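Local coordinates for WbbZ protein (Klebsiella pneumoniae subsp. pneumoniae NTUH-K2044, PDB 6X1L) that is functionally uncharacterised but, as a member of the polysaccharide pyruvyl transferase family, may add pyruvyl groups to a polysaccharide, at residues A33-G36 and V37-S40; D201-F204 and L205-S209. All coordinates share one frame; numbering follows the deposited sequence.

Interaction 1. Residues A33-G36 and V37-S40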
loop_
_atom_site.group_PDB
_atom_site.type_symbol
_atom_site.label_atom_id
_atom_site.label_comp_id
_atom_site.label_asym_id
_atom_site.label_seq_id
_atom_site.Cartn_x
_atom_site.Cartn_y
_atom_site.Cartn_z
ATOM N N ALA A 33 4.025 7.249 3.100
ATOM C CA ALA A 33 3.524 6.148 3.915
ATOM C C ALA A 33 4.035 6.202 5.347
ATOM O O ALA A 33 3.411 5.610 6.235
ATOM C CB ALA A 33 3.894 4.811 3.269
ATOM N N GLY A 34 5.159 6.881 5.590
ATOM C CA GLY A 34 5.545 7.176 6.960
ATOM C C GLY A 34 4.475 7.961 7.691
ATOM O O GLY A 34 4.161 7.679 8.850
ATOM N N ASP A 35 3.882 8.946 7.015
ATOM C CA ASP A 35 2.797 9.711 7.610
ATOM C C ASP A 35 1.532 8.882 7.783
ATOM O O ASP A 35 0.707 9.207 8.643
ATOM C CB ASP A 35 2.527 10.945 6.760
ATOM C CG ASP A 35 3.640 11.966 6.876
ATOM O OD1 ASP A 35 3.836 12.493 7.991
ATOM O OD2 ASP A 35 4.343 12.214 5.872
ATOM N N GLY A 36 1.363 7.819 6.994
ATOM C CA GLY A 36 0.279 6.892 7.256
ATOM C C GLY A 36 0.487 6.089 8.521
ATOM O O GLY A 36 -0.482 5.694 9.175
ATOM N N VAL A 37 1.744 5.822 8.878
ATOM C CA VAL A 37 2.036 5.140 10.135
ATOM C C VAL A 37 1.663 6.021 11.322
ATOM O O VAL A 37 1.111 5.540 12.321
ATOM C CB VAL A 37 3.518 4.727 10.186
ATOM C CG1 VAL A 37 3.822 4.017 11.488
ATOM C CG2 VAL A 37 3.865 3.842 8.984
ATOM N N ILE A 38 1.960 7.321 11.240
ATOM C CA ILE A 38 1.582 8.237 12.318
ATOM C C ILE A 38 0.071 8.248 12.490
ATOM O O ILE A 38 -0.443 8.221 13.614
ATOM C CB ILE A 38 2.123 9.653 12.043
ATOM C CG1 ILE A 38 3.642 9.622 11.898
ATOM C CG2 ILE A 38 1.722 10.612 13.173
ATOM C CD1 ILE A 38 4.259 10.981 11.675
ATOM N N ALA A 39 -0.665 8.247 11.375
ATOM C CA ALA A 39 -2.120 8.284 11.459
ATOM C C ALA A 39 -2.668 6.989 12.040
ATOM O O ALA A 39 -3.542 7.016 12.915
ATOM C CB ALA A 39 -2.720 8.570 10.086
ATOM N N SER A 40 -2.170 5.842 11.561
ATOM C CA SER A 40 -2.580 4.557 12.122
ATOM C C SER A 40 -2.425 4.553 13.638
ATOM O O SER A 40 -3.357 4.210 14.372
ATOM C CB SER A 40 -1.756 3.422 11.505
ATOM O OG SER A 40 -1.808 3.458 10.089
#

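Interaction 2. Residues D201-F204 and L205-S209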
loop_
_atom_site.group_PDB
_atom_site.type_symbol
_atom_site.label_atom_id
_atom_site.label_comp_id
_atom_site.label_asym_id
_atom_site.label_seq_id
_atom_site.Cartn_x
_atom_site.Cartn_y
_atom_site.Cartn_z
ATOM N N ASP A 201 -6.633 10.593 6.313
ATOM C CA ASP A 201 -7.879 10.742 7.054
ATOM C C ASP A 201 -8.776 9.512 6.955
ATOM O O ASP A 201 -9.809 9.457 7.633
ATOM C CB ASP A 201 -8.628 11.981 6.563
ATOM C CG ASP A 201 -7.863 13.265 6.838
ATOM O OD1 ASP A 201 -7.565 13.542 8.022
ATOM O OD2 ASP A 201 -7.545 13.990 5.873
ATOM N N ASN A 202 -8.415 8.539 6.124
ATOM C CA ASN A 202 -9.108 7.257 6.044
ATOM C C ASN A 202 -8.340 6.269 6.915
ATOM O O ASN A 202 -7.220 5.876 6.571
ATOM C CB ASN A 202 -9.186 6.780 4.592
ATOM C CG ASN A 202 -9.929 5.459 4.438
ATOM O OD1 ASN A 202 -9.743 4.525 5.218
ATOM N ND2 ASN A 202 -10.769 5.379 3.417
ATOM N N GLU A 203 -8.946 5.854 8.032
ATOM C CA GLU A 203 -8.236 5.003 8.984
ATOM C C GLU A 203 -7.954 3.616 8.416
ATOM O O GLU A 203 -6.947 2.993 8.774
ATOM C CB GLU A 203 -9.022 4.898 10.297
ATOM C CG GLU A 203 -10.375 4.202 10.196
ATOM C CD GLU A 203 -11.493 5.127 9.752
ATOM O OE1 GLU A 203 -11.201 6.269 9.333
ATOM O OE2 GLU A 203 -12.670 4.710 9.826
ATOM N N PHE A 204 -8.812 3.115 7.529
ATOM C CA PHE A 204 -8.548 1.813 6.925
ATOM C C PHE A 204 -7.358 1.885 5.978
ATOM O O PHE A 204 -6.448 1.048 6.038
ATOM C CB PHE A 204 -9.797 1.310 6.204
ATOM C CG PHE A 204 -10.902 0.906 7.134
ATOM C CD1 PHE A 204 -10.998 -0.402 7.590
ATOM C CD2 PHE A 204 -11.840 1.833 7.560
ATOM C CE1 PHE A 204 -12.013 -0.778 8.449
ATOM C CE2 PHE A 204 -12.858 1.466 8.422
ATOM C CZ PHE A 204 -12.945 0.158 8.867
ATOM N N LEU A 205 -7.337 2.901 5.114
ATOM C CA LEU A 205 -6.213 3.085 4.204
ATOM C C LEU A 205 -4.914 3.303 4.968
ATOM O O LEU A 205 -3.865 2.773 4.578
ATOM C CB LEU A 205 -6.503 4.250 3.257
ATOM C CG LEU A 205 -5.455 4.616 2.207
ATOM C CD1 LEU A 205 -4.939 3.372 1.494
ATOM C CD2 LEU A 205 -6.060 5.589 1.210
ATOM N N ALA A 206 -4.956 4.066 6.069
ATOM C CA ALA A 206 -3.743 4.265 6.856
ATOM C C ALA A 206 -3.264 2.953 7.463
ATOM O O ALA A 206 -2.069 2.639 7.421
ATOM C CB ALA A 206 -3.974 5.315 7.960
ATOM N N ARG A 207 -4.176 2.179 8.050
ATOM C CA ARG A 207 -3.749 0.952 8.718
ATOM C C ARG A 207 -3.283 -0.101 7.713
ATOM O O ARG A 207 -2.313 -0.826 7.969
ATOM C CB ARG A 207 -4.878 0.407 9.592
ATOM C CG ARG A 207 -5.061 1.208 10.893
ATOM C CD ARG A 207 -5.732 0.361 11.960
ATOM N NE ARG A 207 -5.932 1.080 13.218
ATOM C CZ ARG A 207 -7.064 1.691 13.549
ATOM N NH1 ARG A 207 -8.091 1.675 12.712
ATOM N NH2 ARG A 207 -7.175 2.313 14.717
ATOM N N ASN A 208 -3.944 -0.193 6.558
ATOM C CA ASN A 208 -3.545 -1.212 5.589
ATOM C C ASN A 208 -2.254 -0.831 4.872
ATOM O O ASN A 208 -1.424 -1.705 4.593
ATOM C CB ASN A 208 -4.685 -1.467 4.608
ATOM C CG ASN A 208 -5.803 -2.269 5.233
ATOM O OD1 ASN A 208 -5.557 -3.190 6.011
ATOM N ND2 ASN A 208 -7.036 -1.920 4.909
ATOM N N SER A 209 -2.047 0.459 4.593
ATOM C CA SER A 209 -0.740 0.889 4.104
ATOM C C SER A 209 0.354 0.568 5.113
ATOM O O SER A 209 1.463 0.170 4.736
ATOM C CB SER A 209 -0.750 2.384 3.795
ATOM O OG SER A 209 0.565 2.843 3.521
#

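Interaction 1. Residues A33-G36 and V37-S40
Ile38 lies beside Asp35 within the opening turns of one helix, the two side chains pointing the same way three residues apart. Ile38 CB sits 3.7 Å from Asp35 O, and Ile38 CG1 is 3.7 Å from Gly34 O. With CG1 set anti to its own carbonyl carbon (chi1 -58°), beside the backbone N, the chain runs back toward the start of the helix. At the tip, Ile38 CD1 comes 4.0 Å from Asp35 OD1, so a methyl flanks the carboxylate and the contact there is only van der Waals. The carboxylate's polar partners lie elsewhere: OD1 takes a weak hydrogen bond from Asn29 ND2, and OD2 one from Asn32 N.

Val37 shows the same backward lean, its CG2 packing 3.3 Å from Ala33 O. The backbone evidence is that of an alpha helix. Val37 N donates to Ala33 O and, weakly, to Gly34 O, while Ile38 N bonds Gly34 O at 3.3 Å. Gly36 O is approached twice by Ser40: Ser40 N bonds it at 2.9 Å almost straight (169°), and Ser40 OG, which is also hydrogen-bonded to Thr210 OG1 of helix 203-218, lies 2.8 Å from it.

This is the first half of helix 33-48, the crossover helix of the beta-alpha-beta unit made with strands 23-27 and 53-55. Val37 is wedged between two further helices, touching Thr210 and Met213 of helix 203-218 and Leu233 of helix 228-236; Ala33 also faces Met213, and Ile38 meets His229.

Interaction 2. Residues D201-F204 and L205-S209
Asn202 lays its side chain across that of Leu205 at about a right angle, with Asn202 CB 3.9 Å from Leu205 CB. The arrangement is a helix N-cap: Asn202 stands immediately before helix 203-218, and its amide oxygen serves the amide groups of the first turn. Leu205 N donates to Asn202 OD1 at 2.9 Å in a nearly straight bond (169°), but arrives from above the amide's carbonyl plane, 55° out of it. Phe204 N adds a weak bond to the same oxygen. The side chain reaches forward because CG is anti to the backbone N (chi1 -179°), which brings OD1 over the first turn. The other end of the amide, ND2, makes a weak hydrogen bond to Glu219 of the second subunit.

Behind the cap the regular helical pattern begins at once, with Ala206 N bonded to Asn202 O at 2.9 Å and Arg207 N to Glu203 O. Arg207 and Glu203, one turn apart, form no ion pair: Arg207 NH1 and Glu203 OE2 are 6.2 Å from each other. Arg207 instead runs extended from CG to NE, and its NH2 makes salt bridges with Asp44 and Glu47 of helix 33-48, while Glu203 OE1 has a long, weak ion pair with Lys163 of the second subunit. Of the guanidinium, Arg207 NH1 comes nearest to the Glu203 side chain, 4.1 Å from Glu203 CB and oblique to it; nearer the backbone, Arg207 CG lies 3.4 Å from Glu203 O.

Around this turn Leu205 packs on Cys212 of the second subunit and Phe204 on Ser161 of that same chain. Asn208 OD1 is hydrogen-bonded to Arg211 NH1. Phe204 O receives the bond from Asn208 N at 2.8 Å, while Asn208 ND2 lies 3.2 Å from Phe204 O at an angle too poor for a hydrogen bond.

Both interactions are local turns near helix beginnings, and their two helices pack on each other. Interaction 1 is buried, about 7 Å from the chain centre, with alkyl groups resting on backbone carbonyls; interaction 2 is partly buried, about 15 Å out, and richer in polar and charged side chains. Their centres are about 8 Å apart, and they meet where Gly36 O lies 3.7 Å from Ala206 CB and Ser40 OG lies 2.8 Å from Ala206 O. Helix 33-48 is enclosed by elements of its own chain in 33-40, whereas residues 201-209 also face the second subunit, so interaction 2 lies between helix 33-48 and the second subunit.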